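Local coordinates for protein biphenyl 2,3-Dioxygenase Beta Subunit (Sphingobium yanoikuyae, PDB 2GBW) that probably serves as the beta subunit of a ring-hydroxylating dioxygenase, an enzyme that adds oxygen to biphenyl and related aromatic rings, at residues A18-R21 against A22-R25; V24-F27 against Q28-Q31. One frame throughout, in Å; residues are numbered along the deposited sequence.

Contact 1. Residues A18-R21 against A22-R25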
loop_
_atom_site.group_PDB
_atom_site.type_symbol
_atom_site.label_atom_id
_atom_site.label_comp_id
_atom_site.label_asym_id
_atom_site.label_seq_id
_atom_site.Cartn_x
_atom_site.Cartn_y
_atom_site.Cartn_z
ATOM N N ALA B 18 31.904 -2.223 -14.535
ATOM C CA ALA B 18 31.956 -0.965 -15.241
ATOM C C ALA B 18 31.085 -0.984 -16.523
ATOM O O ALA B 18 30.373 -0.027 -16.798
ATOM C CB ALA B 18 33.416 -0.614 -15.563
ATOM N N HIS B 19 31.125 -2.092 -17.271
ATOM C CA HIS B 19 30.225 -2.337 -18.382
ATOM C C HIS B 19 28.733 -2.257 -17.966
ATOM O O HIS B 19 27.959 -1.561 -18.610
ATOM C CB HIS B 19 30.495 -3.726 -18.998
ATOM C CG HIS B 19 29.484 -4.144 -20.019
ATOM N ND1 HIS B 19 29.590 -3.796 -21.352
ATOM C CD2 HIS B 19 28.316 -4.829 -19.896
ATOM C CE1 HIS B 19 28.538 -4.265 -21.999
ATOM N NE2 HIS B 19 27.765 -4.908 -21.146
ATOM N N TYR B 20 28.374 -2.971 -16.908
ATOM C CA TYR B 20 27.012 -2.941 -16.392
ATOM C C TYR B 20 26.590 -1.546 -15.917
ATOM O O TYR B 20 25.460 -1.137 -16.153
ATOM C CB TYR B 20 26.840 -3.968 -15.274
ATOM C CG TYR B 20 26.570 -5.391 -15.723
ATOM C CD1 TYR B 20 26.188 -5.683 -17.021
ATOM C CD2 TYR B 20 26.689 -6.444 -14.835
ATOM C CE1 TYR B 20 25.937 -6.988 -17.416
ATOM C CE2 TYR B 20 26.437 -7.736 -15.220
ATOM C CZ TYR B 20 26.065 -8.007 -16.512
ATOM O OH TYR B 20 25.820 -9.302 -16.888
ATOM N N ARG B 21 27.485 -0.810 -15.258
ATOM C CA ARG B 21 27.166 0.580 -14.814
ATOM C C ARG B 21 26.906 1.486 -16.001
ATOM O O ARG B 21 25.959 2.277 -15.985
ATOM C CB ARG B 21 28.303 1.123 -13.925
ATOM C CG ARG B 21 28.316 0.529 -12.520
ATOM C CD ARG B 21 29.340 1.251 -11.591
ATOM N NE ARG B 21 30.730 1.123 -11.979
ATOM C CZ ARG B 21 31.595 0.258 -11.452
ATOM N NH1 ARG B 21 31.210 -0.596 -10.522
ATOM N NH2 ARG B 21 32.855 0.240 -11.855
ATOM N N ALA B 22 27.684 1.302 -17.081
ATOM C CA ALA B 22 27.486 2.106 -18.308
ATOM C C ALA B 22 26.177 1.762 -18.984
ATOM O O ALA B 22 25.480 2.666 -19.506
ATOM C CB ALA B 22 28.740 2.004 -19.277
ATOM N N GLU B 23 25.849 0.478 -18.961
ATOM C CA GLU B 23 24.586 -0.016 -19.480
ATOM C C GLU B 23 23.410 0.638 -18.763
ATOM O O GLU B 23 22.539 1.219 -19.386
ATOM C CB GLU B 23 24.523 -1.531 -19.328
ATOM C CG GLU B 23 23.265 -2.163 -19.854
ATOM C CD GLU B 23 23.381 -3.662 -19.983
ATOM O OE1 GLU B 23 23.660 -4.320 -18.970
ATOM O OE2 GLU B 23 23.201 -4.176 -21.094
ATOM N N VAL B 24 23.408 0.541 -17.444
ATOM C CA VAL B 24 22.418 1.223 -16.630
ATOM C C VAL B 24 22.288 2.701 -16.989
ATOM O O VAL B 24 21.191 3.220 -17.113
ATOM C CB VAL B 24 22.688 1.042 -15.139
ATOM C CG1 VAL B 24 21.901 2.026 -14.335
ATOM C CG2 VAL B 24 22.348 -0.353 -14.719
ATOM N N ARG B 25 23.415 3.375 -17.175
ATOM C CA ARG B 25 23.375 4.789 -17.512
ATOM C C ARG B 25 22.675 5.024 -18.852
ATOM O O ARG B 25 21.934 5.985 -19.008
ATOM C CB ARG B 25 24.778 5.392 -17.506
ATOM C CG ARG B 25 24.835 6.900 -17.374
ATOM C CD ARG B 25 26.293 7.388 -17.377
ATOM N NE ARG B 25 26.824 7.500 -18.732
ATOM C CZ ARG B 25 27.929 6.912 -19.179
ATOM N NH1 ARG B 25 28.673 6.149 -18.390
ATOM N NH2 ARG B 25 28.286 7.086 -20.436
HETATM O O HOH W 1 25.376 -5.616 -22.243
HETATM O O HOH W 2 23.551 -3.490 -16.460
#
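Tyr20 and Glu23 run side by side on one flank of helix 10-28, with ring and carboxylate planes only 12° apart. Glu23 OE1 comes within 3.5 Å of Tyr20 CD1, at a slant to the ring. The carboxylate gets there because CG stands anti to the backbone N (chi1 -179°) and the chain then runs out extended.

Two waters extend the network. One molecule, in the plane of the His19 ring at its edge, lies 2.7 Å from His19 NE2 and donates to Glu23 OE2; a second donates to Glu23 OE1 at 2.6 Å and also to Tyr20 O. Glu23 OE2 is further gripped by Trp35 and by a salt bridge to Arg156, which would probably keep the buried carboxylate ionised, while Tyr20 OH bonds Asp142.

Four backbone bonds run from i+4 to i, the straightest from Val24 N to Tyr20 O (2.9 Å, 179°). Tyr20 O thus has two donors, this amide and the second water.

On another flank Arg25 forms a salt bridge with Glu107 of the second subunit. The arrangement is that of a regular alpha-helix with an i to i+3 side-chain pair, packed against the curved sheet of an NTF2-like fold.

Contact 2. Residues V24-F27 against Q28-Q31; sequences VRMF and QTGQ
The carbonyls of Val24 to Phe27 meet the amides of Gln28 to Gln31 as helix 10-28 ends in a Schellman motif: Gln31 N reaches back to Met26 O at 2.9 Å, Gly30 N bonds Phe27 O weakly, and Gly30 takes a positive phi of 73°.

Among the side chains, Thr29 turns its hydroxyl back to the helix. With chi1 at 57°, Thr29 OG1 lies between the backbone N and the carbonyl carbon and donates to Arg25 O at 2.7 Å. Thr29 OG1 in turn accepts from Gln31 NE2 at 2.8 Å, nearly straight and close to the plane of the Gln31 amide, so two bonds fix the hydroxyl's rotation. Gln31 NE2 also donates to a water, which accepts from Arg25 NE as well and bridges the two long side chains; through NH1 the guanidinium also forms a salt bridge with Glu107 of the second subunit.

Met26, in one of two modelled conformers, is bent at chi2 and chi3 and brings its sulfur across the Gln31 chain. Gln28 instead lies extended alongside Val24, its OE1 3.2 Å from Val24 CG1; that oxygen accepts from Tyr101 N and from Asn121 of the second subunit.

Gln31 is the N-cap of helix 32-38, making this the tight corner between two helices. Phe27 meets Trp35 of that second helix edge-to-face and also packs on Tyr101 of strand 98-112.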
loop_
_atom_site.group_PDB
_atom_site.type_symbol
_atom_site.label_atom_id
_atom_site.label_comp_id
_atom_site.label_asym_id
_atom_site.label_seq_id
_atom_site.Cartn_x
_atom_site.Cartn_y
_atom_site.Cartn_z
ATOM N N VAL B 24 23.408 0.541 -17.444
ATOM C CA VAL B 24 22.418 1.223 -16.630
ATOM C C VAL B 24 22.288 2.701 -16.989
ATOM O O VAL B 24 21.191 3.220 -17.113
ATOM C CB VAL B 24 22.688 1.042 -15.139
ATOM C CG1 VAL B 24 21.901 2.026 -14.335
ATOM C CG2 VAL B 24 22.348 -0.353 -14.719
ATOM N N ARG B 25 23.415 3.375 -17.175
ATOM C CA ARG B 25 23.375 4.789 -17.512
ATOM C C ARG B 25 22.675 5.024 -18.852
ATOM O O ARG B 25 21.934 5.985 -19.008
ATOM C CB ARG B 25 24.778 5.392 -17.506
ATOM C CG ARG B 25 24.835 6.900 -17.374
ATOM C CD ARG B 25 26.293 7.388 -17.377
ATOM N NE ARG B 25 26.824 7.500 -18.732
ATOM C CZ ARG B 25 27.929 6.912 -19.179
ATOM N NH1 ARG B 25 28.673 6.149 -18.390
ATOM N NH2 ARG B 25 28.286 7.086 -20.436
ATOM N N MET B 26 22.922 4.142 -19.813
ATOM C CA MET B 26 22.291 4.259 -21.044
ATOM C C MET B 26 20.764 4.049 -20.960
ATOM O O MET B 26 20.051 4.887 -21.487
ATOM C CB MET B 26 22.829 3.205 -22.017
ATOM C CG MET B 26 24.297 3.290 -22.288
ATOM S SD MET B 26 24.782 4.642 -23.332
ATOM C CE MET B 26 25.121 5.967 -22.159
ATOM N N PHE B 27 20.307 3.117 -20.137
ATOM C CA PHE B 27 18.879 2.925 -19.912
ATOM C C PHE B 27 18.220 4.143 -19.270
ATOM O O PHE B 27 17.149 4.565 -19.682
ATOM C CB PHE B 27 18.642 1.715 -19.018
ATOM C CG PHE B 27 19.021 0.402 -19.638
ATOM C CD1 PHE B 27 19.074 0.244 -21.001
ATOM C CD2 PHE B 27 19.321 -0.681 -18.837
ATOM C CE1 PHE B 27 19.408 -0.951 -21.547
ATOM C CE2 PHE B 27 19.650 -1.881 -19.384
ATOM C CZ PHE B 27 19.692 -2.017 -20.740
ATOM N N GLN B 28 18.865 4.675 -18.241
ATOM C CA GLN B 28 18.344 5.772 -17.431
ATOM C C GLN B 28 18.287 7.081 -18.201
ATOM O O GLN B 28 17.465 7.959 -17.868
ATOM C CB GLN B 28 19.125 5.972 -16.115
ATOM C CG GLN B 28 18.928 4.840 -15.143
ATOM C CD GLN B 28 19.734 4.892 -13.840
ATOM O OE1 GLN B 28 19.668 3.953 -13.030
ATOM N NE2 GLN B 28 20.472 5.968 -13.631
ATOM N N THR B 29 19.090 7.197 -19.243
ATOM C CA THR B 29 19.165 8.429 -20.042
ATOM C C THR B 29 18.500 8.288 -21.399
ATOM O O THR B 29 18.557 9.216 -22.200
ATOM C CB THR B 29 20.620 8.922 -20.219
ATOM O OG1 THR B 29 21.462 7.929 -20.826
ATOM C CG2 THR B 29 21.249 9.353 -18.885
ATOM N N GLY B 30 17.910 7.135 -21.679
ATOM C CA GLY B 30 17.225 6.898 -22.920
ATOM C C GLY B 30 18.103 6.716 -24.135
ATOM O O GLY B 30 17.626 6.919 -25.238
ATOM N N GLN B 31 19.378 6.349 -23.936
ATOM C CA GLN B 31 20.298 6.096 -25.050
ATOM C C GLN B 31 20.215 4.654 -25.567
ATOM O O GLN B 31 21.231 3.945 -25.651
ATOM C CB GLN B 31 21.751 6.453 -24.661
ATOM C CG GLN B 31 21.894 7.893 -24.207
ATOM C CD GLN B 31 23.271 8.284 -23.906
ATOM O OE1 GLN B 31 24.126 8.408 -24.828
ATOM N NE2 GLN B 31 23.536 8.565 -22.608
HETATM O O HOH W 3 25.583 9.597 -20.644
#

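Contacts 1 and 2 overlap at the C-terminal part of helix 10-28, sharing Val24 and Arg25, and contact 2 runs on into the loop before helix 32-38; their centres are about 9 Å apart. Residues 18-25 belong to the helix's regular part; residues 24-31 carry it to its end. Trp35 of helix 32-38 ties the two together, bonding Glu23 in contact 1 and packing on Phe27 in contact 2. Both contacts also reach the second subunit, with Arg25 and Val24 common to the interface. His19 of contact 1 is a zinc ligand in a structure of this protein, although no zinc is bound to this chain here; the side chain of Phe27 is about 9 Å from that of His19.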